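Local atomic coordinates of probable sulfate-binding lipoprotein SubI (PDB entry 6DDN), a protein that probably binds sulfate outside the cell membrane as the solute-binding component of a sulfate uptake system. Residues A178-L183 / I234-E239. Numbering follows the deposited sequence.
Sequences AKWNLL and ISYENE. With SO4 (sulfate ion), chain C.
Asn181 on helix 178-183 and Ile234 on strand 234-236 are the residues whose CA atoms lie nearest across the contact, 5.9 Å apart. Helix and strand cross here at 116°, with axes 8.1 Å apart. The strand ends at Tyr236, which is the N-cap residue of the helix that begins at Glu237. The carboxamide of Asn181 lies along the Ile234 side chain, the two pointing opposite ways: its CG is 3.4 Å from the methyl CG2 of Ile234, while ND2 reaches Ile234 O at 2.6 Å. That bond is short yet strongly bent, 122° at the hydrogen, and therefore weak; the same nitrogen also bonds Thr169 OG1, so two acceptors hold the buried amide.

On the preceding residue, Trp180 CD1 touches Tyr236 CE2 at 4.0 Å, the five-membered ring of Trp180 and the Tyr236 ring meeting obliquely with planes at 66°. With its CG anti to the carbonyl carbon, the Tyr236 ring reaches across toward the N-terminal end of the helix segment and brings its hydroxyl to the bound sulfate, donating to SO4 O2 at 2.8 Å. Ser110 bonds both aromatic residues, through its carbonyl to Trp180 NE1 and its OG to Tyr236 OH. Ser175 OG and the backbone nitrogens of Ser177, Gly218 and Ala60 also bond the anion, a site consistent with the sulfate pocket of a periplasmic binding protein.

Strand 232-236 runs between 167-168 and 138-147 in the sheet, and Val142 of the latter packs against both Trp180 and Ile234, joining helix 177-190 to the sheet.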
ATOM      1  N   ALA A 178       1.851  -1.278  -7.889  1.00 45.88           N
ATOM      2  CA  ALA A 178       1.485  -1.763  -9.214  1.00 48.51           C
ATOM      3  C   ALA A 178       0.635  -3.024  -9.144  1.00 52.49           C
ATOM      4  O   ALA A 178      -0.152  -3.293 -10.060  1.00 50.43           O
ATOM      5  CB  ALA A 178       2.741  -2.027 -10.035  1.00 46.49           C
ATOM      6  N   LYS A 179       0.778  -3.810  -8.075  1.00 47.20           N
ATOM      7  CA  LYS A 179       0.017  -5.048  -7.964  1.00 48.39           C
ATOM      8  C   LYS A 179      -1.404  -4.791  -7.477  1.00 58.38           C
ATOM      9  O   LYS A 179      -2.357  -5.369  -8.013  1.00 60.22           O
ATOM     10  CB  LYS A 179       0.744  -6.026  -7.042  1.00 49.88           C
ATOM     11  CG  LYS A 179       2.056  -6.537  -7.621  1.00 50.66           C
ATOM     12  CD  LYS A 179       2.996  -7.014  -6.532  1.00 51.77           C
ATOM     13  CE  LYS A 179       4.296  -7.542  -7.116  1.00 52.98           C
ATOM     14  NZ  LYS A 179       5.277  -7.878  -6.047  1.00 54.07           N
ATOM     15  N   TRP A 180      -1.571  -3.938  -6.462  1.00 54.41           N
ATOM     16  CA  TRP A 180      -2.914  -3.496  -6.101  1.00 52.20           C
ATOM     17  C   TRP A 180      -3.608  -2.853  -7.294  1.00 51.08           C
ATOM     18  O   TRP A 180      -4.781  -3.134  -7.567  1.00 52.69           O
ATOM     19  CB  TRP A 180      -2.863  -2.504  -4.936  1.00 49.88           C
ATOM     20  CG  TRP A 180      -2.216  -3.005  -3.677  1.00 49.65           C
ATOM     21  CD1 TRP A 180      -1.085  -2.514  -3.091  1.00 49.64           C
ATOM     22  CD2 TRP A 180      -2.675  -4.071  -2.831  1.00 51.62           C
ATOM     23  NE1 TRP A 180      -0.803  -3.214  -1.943  1.00 51.32           N
ATOM     24  CE2 TRP A 180      -1.764  -4.174  -1.760  1.00 52.57           C
ATOM     25  CE3 TRP A 180      -3.761  -4.949  -2.878  1.00 53.04           C
ATOM     26  CZ2 TRP A 180      -1.906  -5.120  -0.745  1.00 54.79           C
ATOM     27  CZ3 TRP A 180      -3.900  -5.890  -1.869  1.00 55.41           C
ATOM     28  CH2 TRP A 180      -2.977  -5.968  -0.818  1.00 56.21           C
ATOM     29  N   ASN A 181      -2.885  -2.001  -8.027  1.00 47.07           N
ATOM     30  CA  ASN A 181      -3.470  -1.233  -9.120  1.00 45.43           C
ATOM     31  C   ASN A 181      -3.974  -2.114 -10.255  1.00 49.34           C
ATOM     32  O   ASN A 181      -4.826  -1.672 -11.031  1.00 51.50           O
ATOM     33  CB  ASN A 181      -2.447  -0.236  -9.668  1.00 43.81           C
ATOM     34  CG  ASN A 181      -2.182   0.915  -8.718  1.00 43.78           C
ATOM     35  OD1 ASN A 181      -2.731   0.970  -7.617  1.00 44.47           O
ATOM     36  ND2 ASN A 181      -1.329   1.842  -9.141  1.00 43.51           N
ATOM     37  N   LEU A 182      -3.453  -3.333 -10.387  1.00 36.59           N
ATOM     38  CA  LEU A 182      -3.937  -4.257 -11.403  1.00 47.08           C
ATOM     39  C   LEU A 182      -4.871  -5.321 -10.845  1.00 52.78           C
ATOM     40  O   LEU A 182      -5.686  -5.863 -11.600  1.00 53.60           O
ATOM     41  CB  LEU A 182      -2.758  -4.935 -12.112  1.00 52.10           C
ATOM     42  CG  LEU A 182      -1.782  -3.982 -12.808  1.00 52.42           C
ATOM     43  CD1 LEU A 182      -0.874  -4.741 -13.761  1.00 52.41           C
ATOM     44  CD2 LEU A 182      -2.530  -2.878 -13.540  1.00 52.21           C
ATOM     45  N   LEU A 183      -4.778  -5.623  -9.547  1.00 48.23           N
ATOM     46  CA  LEU A 183      -5.719  -6.554  -8.935  1.00 48.07           C
ATOM     47  C   LEU A 183      -7.133  -5.987  -8.926  1.00 52.06           C
ATOM     48  O   LEU A 183      -8.099  -6.714  -9.187  1.00 58.75           O
ATOM     49  CB  LEU A 183      -5.272  -6.889  -7.515  1.00 42.59           C
ATOM     50  CG  LEU A 183      -4.196  -7.963  -7.400  1.00 41.04           C
ATOM     51  CD1 LEU A 183      -3.543  -7.917  -6.028  1.00 42.31           C
ATOM     52  CD2 LEU A 183      -4.786  -9.338  -7.681  1.00 39.67           C
ATOM     53  N   ILE A 234      -3.518   5.595 -10.836  1.00 59.34           N
ATOM     54  CA  ILE A 234      -4.000   4.590  -9.896  1.00 55.12           C
ATOM     55  C   ILE A 234      -3.042   4.544  -8.715  1.00 57.79           C
ATOM     56  O   ILE A 234      -1.829   4.385  -8.892  1.00 64.16           O
ATOM     57  CB  ILE A 234      -4.121   3.218 -10.573  1.00 58.97           C
ATOM     58  CG1 ILE A 234      -4.591   3.368 -12.019  1.00 60.46           C
ATOM     59  CG2 ILE A 234      -5.088   2.340  -9.809  1.00 57.65           C
ATOM     60  CD1 ILE A 234      -4.889   2.045 -12.697  1.00 64.42           C
ATOM     61  N   SER A 235      -3.579   4.690  -7.506  1.00 54.70           N
ATOM     62  CA  SER A 235      -2.733   4.888  -6.338  1.00 52.20           C
ATOM     63  C   SER A 235      -3.494   4.472  -5.088  1.00 50.24           C
ATOM     64  O   SER A 235      -4.686   4.159  -5.135  1.00 53.41           O
ATOM     65  CB  SER A 235      -2.278   6.346  -6.236  1.00 50.59           C
ATOM     66  OG  SER A 235      -1.385   6.530  -5.153  1.00 51.74           O
ATOM     67  N   TYR A 236      -2.779   4.466  -3.965  1.00 50.91           N
ATOM     68  CA  TYR A 236      -3.420   4.264  -2.676  1.00 49.52           C
ATOM     69  C   TYR A 236      -4.307   5.456  -2.340  1.00 45.33           C
ATOM     70  O   TYR A 236      -4.040   6.591  -2.741  1.00 43.91           O
ATOM     71  CB  TYR A 236      -2.389   4.093  -1.555  1.00 51.66           C
ATOM     72  CG  TYR A 236      -1.258   3.118  -1.807  1.00 56.32           C
ATOM     73  CD1 TYR A 236      -0.168   3.472  -2.590  1.00 58.05           C
ATOM     74  CD2 TYR A 236      -1.260   1.861  -1.219  1.00 60.20           C
ATOM     75  CE1 TYR A 236       0.873   2.590  -2.804  1.00 62.77           C
ATOM     76  CE2 TYR A 236      -0.223   0.971  -1.427  1.00 67.53           C
ATOM     77  CZ  TYR A 236       0.840   1.343  -2.221  1.00 65.95           C
ATOM     78  OH  TYR A 236       1.876   0.461  -2.429  1.00 71.22           O
ATOM     79  N   GLU A 237      -5.370   5.188  -1.583  1.00 48.33           N
ATOM     80  CA  GLU A 237      -6.179   6.279  -1.051  1.00 47.66           C
ATOM     81  C   GLU A 237      -5.377   7.137  -0.082  1.00 46.99           C
ATOM     82  O   GLU A 237      -5.586   8.353  -0.010  1.00 47.16           O
ATOM     83  CB  GLU A 237      -7.425   5.713  -0.370  1.00 54.69           C
ATOM     84  CG  GLU A 237      -8.448   6.747   0.055  1.00 53.06           C
ATOM     85  CD  GLU A 237      -9.425   6.194   1.076  1.00 56.46           C
ATOM     86  OE1 GLU A 237      -8.998   5.395   1.937  1.00 56.85           O
ATOM     87  OE2 GLU A 237     -10.618   6.556   1.015  1.00 57.67           O
ATOM     88  N   ASN A 238      -4.453   6.529   0.664  1.00 46.55           N
ATOM     89  CA  ASN A 238      -3.611   7.315   1.560  1.00 46.70           C
ATOM     90  C   ASN A 238      -2.673   8.221   0.775  1.00 45.03           C
ATOM     91  O   ASN A 238      -2.395   9.350   1.198  1.00 45.42           O
ATOM     92  CB  ASN A 238      -2.820   6.395   2.490  1.00 48.18           C
ATOM     93  CG  ASN A 238      -2.082   5.299   1.745  1.00 50.27           C
ATOM     94  OD1 ASN A 238      -2.527   4.154   1.705  1.00 52.04           O
ATOM     95  ND2 ASN A 238      -0.934   5.641   1.170  1.00 51.49           N
ATOM     96  N   GLU A 239      -2.183   7.750  -0.373  1.00 48.87           N
ATOM     97  CA  GLU A 239      -1.277   8.565  -1.173  1.00 53.86           C
ATOM     98  C   GLU A 239      -2.014   9.725  -1.827  1.00 57.95           C
ATOM     99  O   GLU A 239      -1.459  10.822  -1.964  1.00 64.39           O
ATOM    100  CB  GLU A 239      -0.578   7.702  -2.223  1.00 54.60           C
ATOM    101  CG  GLU A 239       0.349   8.475  -3.157  1.00 56.35           C
ATOM    102  CD  GLU A 239       1.720   8.745  -2.557  1.00 57.19           C
ATOM    103  OE1 GLU A 239       2.696   8.833  -3.333  1.00 58.68           O
ATOM    104  OE2 GLU A 239       1.828   8.873  -1.318  1.00 54.04           O
TER
HETATM  105  S   SO4 C 401       5.195   0.827  -3.589  1.00 49.61           S
HETATM  106  O1  SO4 C 401       6.388   0.777  -2.747  1.00 48.23           O
HETATM  107  O2  SO4 C 401       4.249   1.787  -3.027  1.00 48.53           O
HETATM  108  O3  SO4 C 401       5.557   1.241  -4.940  1.00 48.17           O
HETATM  109  O4  SO4 C 401       4.584  -0.497  -3.637  1.00 48.78           O